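Local coordinates for protein magnesium transporter (Enterococcus faecalis, PDB 2OUX) that probably transports magnesium ions across the cell membrane as a homodimer, this chain being its cytosolic part with an N-terminal helical domain and paired CBS domains, at residues Gln22-Arg28 against Tyr57-Glu62. Residues are numbered along the deposited sequence; the frame is centred on the assembly and turned at random.
Sequences QQMNEFR and YLSPKE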
ATOM      1  N   GLN A  22       9.971  28.909 -23.139  1.00 54.82           N
ATOM      2  CA  GLN A  22      10.796  27.800 -23.595  1.00 54.21           C
ATOM      3  C   GLN A  22      12.093  27.618 -22.807  1.00 54.08           C
ATOM      4  O   GLN A  22      13.170  27.447 -23.381  1.00 53.56           O
ATOM      5  CB  GLN A  22      11.089  27.948 -25.091  1.00 54.50           C
ATOM      6  CG  GLN A  22       9.835  27.821 -25.952  1.00 56.16           C
ATOM      7  CD  GLN A  22      10.137  27.499 -27.405  1.00 57.26           C
ATOM      8  OE1 GLN A  22      10.301  28.391 -28.237  1.00 56.83           O
ATOM      9  NE2 GLN A  22      10.223  26.208 -27.713  1.00 59.37           N
ATOM     10  N   GLN A  23      11.968  27.644 -21.484  1.00 53.39           N
ATOM     11  CA  GLN A  23      13.096  27.469 -20.575  1.00 54.60           C
ATOM     12  C   GLN A  23      13.128  25.984 -20.199  1.00 54.47           C
ATOM     13  O   GLN A  23      12.791  25.611 -19.073  1.00 54.72           O
ATOM     14  CB  GLN A  23      12.890  28.322 -19.316  1.00 55.67           C
ATOM     15  CG  GLN A  23      12.512  29.776 -19.589  1.00 57.67           C
ATOM     16  CD  GLN A  23      12.094  30.532 -18.330  1.00 59.28           C
ATOM     17  OE1 GLN A  23      12.879  30.687 -17.395  1.00 60.30           O
ATOM     18  NE2 GLN A  23      10.849  31.003 -18.303  1.00 58.52           N
HETATM   19  N   MSE A  24      13.532  25.145 -21.151  1.00 54.18           N
HETATM   20  CA  MSE A  24      13.578  23.696 -20.963  1.00 53.76           C
HETATM   21  C   MSE A  24      14.016  23.194 -19.591  1.00 53.12           C
HETATM   22  O   MSE A  24      13.271  22.480 -18.920  1.00 53.46           O
HETATM   23  CB  MSE A  24      14.461  23.051 -22.039  1.00 54.95           C
HETATM   24  CG  MSE A  24      14.557  21.527 -21.931  1.00 56.60           C
HETATM   25 SE   MSE A  24      15.344  20.647 -23.476  1.00 58.97          SE
HETATM   26  CE  MSE A  24      17.130  20.357 -22.788  1.00 56.29           C
ATOM     27  N   ASN A  25      15.219  23.561 -19.168  1.00 51.74           N
ATOM     28  CA  ASN A  25      15.741  23.102 -17.884  1.00 50.01           C
ATOM     29  C   ASN A  25      14.948  23.573 -16.661  1.00 47.84           C
ATOM     30  O   ASN A  25      14.755  22.806 -15.709  1.00 44.14           O
ATOM     31  CB  ASN A  25      17.214  23.500 -17.771  1.00 52.84           C
ATOM     32  CG  ASN A  25      18.049  22.970 -18.938  1.00 56.86           C
ATOM     33  OD1 ASN A  25      18.288  21.763 -19.058  1.00 56.60           O
ATOM     34  ND2 ASN A  25      18.480  23.876 -19.815  1.00 59.03           N
ATOM     35  N   GLU A  26      14.489  24.823 -16.677  1.00 45.58           N
ATOM     36  CA  GLU A  26      13.703  25.344 -15.560  1.00 42.93           C
ATOM     37  C   GLU A  26      12.396  24.553 -15.510  1.00 40.09           C
ATOM     38  O   GLU A  26      11.924  24.165 -14.442  1.00 37.22           O
ATOM     39  CB  GLU A  26      13.389  26.824 -15.766  1.00 45.54           C
ATOM     40  CG  GLU A  26      13.800  27.738 -14.612  1.00 51.69           C
ATOM     41  CD  GLU A  26      13.142  27.391 -13.279  1.00 54.69           C
ATOM     42  OE1 GLU A  26      12.591  28.313 -12.636  1.00 54.52           O
ATOM     43  OE2 GLU A  26      13.190  26.210 -12.859  1.00 56.94           O
ATOM     44  N   PHE A  27      11.822  24.323 -16.688  1.00 37.91           N
ATOM     45  CA  PHE A  27      10.584  23.576 -16.824  1.00 35.77           C
ATOM     46  C   PHE A  27      10.741  22.182 -16.232  1.00 35.98           C
ATOM     47  O   PHE A  27       9.993  21.788 -15.343  1.00 35.78           O
ATOM     48  CB  PHE A  27      10.205  23.442 -18.295  1.00 34.09           C
ATOM     49  CG  PHE A  27       9.036  22.544 -18.525  1.00 33.52           C
ATOM     50  CD1 PHE A  27       7.741  22.994 -18.283  1.00 32.32           C
ATOM     51  CD2 PHE A  27       9.227  21.228 -18.924  1.00 31.65           C
ATOM     52  CE1 PHE A  27       6.658  22.145 -18.433  1.00 31.40           C
ATOM     53  CE2 PHE A  27       8.146  20.371 -19.078  1.00 31.09           C
ATOM     54  CZ  PHE A  27       6.860  20.829 -18.832  1.00 30.45           C
ATOM     55  N   ARG A  28      11.720  21.441 -16.742  1.00 35.00           N
ATOM     56  CA  ARG A  28      11.989  20.091 -16.281  1.00 35.36           C
ATOM     57  C   ARG A  28      12.116  19.993 -14.773  1.00 36.04           C
ATOM     58  O   ARG A  28      11.493  19.125 -14.157  1.00 35.31           O
ATOM     59  CB  ARG A  28      13.263  19.552 -16.925  1.00 35.33           C
ATOM     60  CG  ARG A  28      13.143  19.303 -18.408  1.00 34.79           C
ATOM     61  CD  ARG A  28      14.383  18.621 -18.927  1.00 35.15           C
ATOM     62  NE  ARG A  28      14.050  17.377 -19.601  1.00 39.33           N
ATOM     63  CZ  ARG A  28      14.109  16.169 -19.046  1.00 37.16           C
ATOM     64  NH1 ARG A  28      14.498  16.009 -17.792  1.00 33.67           N
ATOM     65  NH2 ARG A  28      13.771  15.115 -19.764  1.00 39.70           N
ATOM     66  N   TYR A  57      10.208  18.500 -24.229  1.00 41.78           N
ATOM     67  CA  TYR A  57      11.056  18.567 -23.043  1.00 42.12           C
ATOM     68  C   TYR A  57      11.044  17.313 -22.181  1.00 40.90           C
ATOM     69  O   TYR A  57      11.807  17.210 -21.220  1.00 40.07           O
ATOM     70  CB  TYR A  57      10.666  19.767 -22.181  1.00 45.63           C
ATOM     71  CG  TYR A  57      10.746  21.098 -22.892  1.00 49.80           C
ATOM     72  CD1 TYR A  57      11.847  21.425 -23.680  1.00 52.41           C
ATOM     73  CD2 TYR A  57       9.723  22.033 -22.772  1.00 52.55           C
ATOM     74  CE1 TYR A  57      11.932  22.655 -24.324  1.00 54.46           C
ATOM     75  CE2 TYR A  57       9.796  23.266 -23.410  1.00 55.60           C
ATOM     76  CZ  TYR A  57      10.902  23.567 -24.186  1.00 55.43           C
ATOM     77  OH  TYR A  57      10.982  24.785 -24.812  1.00 59.59           O
ATOM     78  N   LEU A  58      10.182  16.361 -22.517  1.00 39.38           N
ATOM     79  CA  LEU A  58      10.091  15.130 -21.744  1.00 39.01           C
ATOM     80  C   LEU A  58      10.319  13.907 -22.610  1.00 38.55           C
ATOM     81  O   LEU A  58       9.845  13.836 -23.739  1.00 39.09           O
ATOM     82  CB  LEU A  58       8.724  15.037 -21.068  1.00 38.19           C
ATOM     83  CG  LEU A  58       8.464  16.151 -20.054  1.00 37.98           C
ATOM     84  CD1 LEU A  58       7.012  16.155 -19.634  1.00 37.09           C
ATOM     85  CD2 LEU A  58       9.379  15.958 -18.862  1.00 36.25           C
ATOM     86  N   SER A  59      11.064  12.953 -22.069  1.00 38.15           N
ATOM     87  CA  SER A  59      11.358  11.717 -22.773  1.00 38.06           C
ATOM     88  C   SER A  59      10.121  10.827 -22.725  1.00 38.01           C
ATOM     89  O   SER A  59       9.209  11.064 -21.938  1.00 39.11           O
ATOM     90  CB  SER A  59      12.506  10.990 -22.085  1.00 37.34           C
ATOM     91  OG  SER A  59      12.088  10.493 -20.823  1.00 37.31           O
ATOM     92  N   PRO A  60      10.069   9.798 -23.580  1.00 37.10           N
ATOM     93  CA  PRO A  60       8.910   8.907 -23.568  1.00 37.00           C
ATOM     94  C   PRO A  60       8.730   8.255 -22.197  1.00 36.62           C
ATOM     95  O   PRO A  60       7.600   8.066 -21.744  1.00 38.71           O
ATOM     96  CB  PRO A  60       9.246   7.904 -24.664  1.00 36.35           C
ATOM     97  CG  PRO A  60       9.945   8.786 -25.679  1.00 35.97           C
ATOM     98  CD  PRO A  60      10.886   9.578 -24.788  1.00 36.92           C
ATOM     99  N   LYS A  61       9.837   7.912 -21.540  1.00 35.48           N
ATOM    100  CA  LYS A  61       9.761   7.309 -20.213  1.00 35.05           C
ATOM    101  C   LYS A  61       9.106   8.292 -19.261  1.00 32.47           C
ATOM    102  O   LYS A  61       8.163   7.947 -18.555  1.00 34.21           O
ATOM    103  CB  LYS A  61      11.149   6.966 -19.668  1.00 37.52           C
ATOM    104  CG  LYS A  61      11.853   5.844 -20.386  1.00 41.12           C
ATOM    105  CD  LYS A  61      13.170   5.500 -19.697  1.00 45.42           C
ATOM    106  CE  LYS A  61      14.014   4.532 -20.536  1.00 47.50           C
ATOM    107  NZ  LYS A  61      13.321   3.238 -20.835  1.00 50.18           N
ATOM    108  N   GLU A  62       9.610   9.518 -19.240  1.00 27.69           N
ATOM    109  CA  GLU A  62       9.062  10.539 -18.359  1.00 28.03           C
ATOM    110  C   GLU A  62       7.580  10.823 -18.633  1.00 27.55           C
ATOM    111  O   GLU A  62       6.793  11.018 -17.709  1.00 26.43           O
ATOM    112  CB  GLU A  62       9.886  11.825 -18.485  1.00 25.99           C
ATOM    113  CG  GLU A  62      11.362  11.595 -18.163  1.00 27.69           C
ATOM    114  CD  GLU A  62      12.229  12.823 -18.381  1.00 26.02           C
ATOM    115  OE1 GLU A  62      11.931  13.592 -19.312  1.00 24.26           O
ATOM    116  OE2 GLU A  62      13.219  13.006 -17.635  1.00 25.31           O
TER
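Tyr57 lays its ring against the first turn of helix 24-31, and Arg28, one turn further on, reaches across to the start of helix 60-67. Met24 CA stands over one face of the tyrosine ring, 4.0 Å from its centroid, a CH-pi contact. The selenomethionine side chain, with CG anti to its backbone N (chi1 -179°), runs on past the CD1 side of that ring, adding an oblique Met-aromatic contact through SE. Phe27 meets the tyrosine away from the hydroxyl, its CD2 lying 3.8 Å from Tyr57 CB, with the two ring planes inclined at 46°; its ring edge also meets Leu58 CG, while Leu15 and Leu19 of helix 8-20 pack on the phenylalanine too. At the outer end Gln22 NE2 gives a weak hydrogen bond to Tyr57 OH.

Arg28 bends at chi3, which brings NE within 2.8 Å of Tyr57 O in a weak hydrogen bond and sends the guanidinium on to the Glu62 carboxylate, the two planar groups turned 38° apart. In this salt bridge NH1 (3.3 Å, at the syn lone pair) and, weakly, NH2 (3.0 Å) both reach Glu62 OE2, which lies somewhat out of the guanidinium plane. Ser59 N reaches Glu62 OE1 on its anti side, out of the carboxylate plane (3.0 Å), and Glu62 N donates to Ser59 OG (3.1 Å). This capping box closes the N-terminal end of helix 60-67 and holds the carboxylate by which Arg28 joins it to helix 24-31.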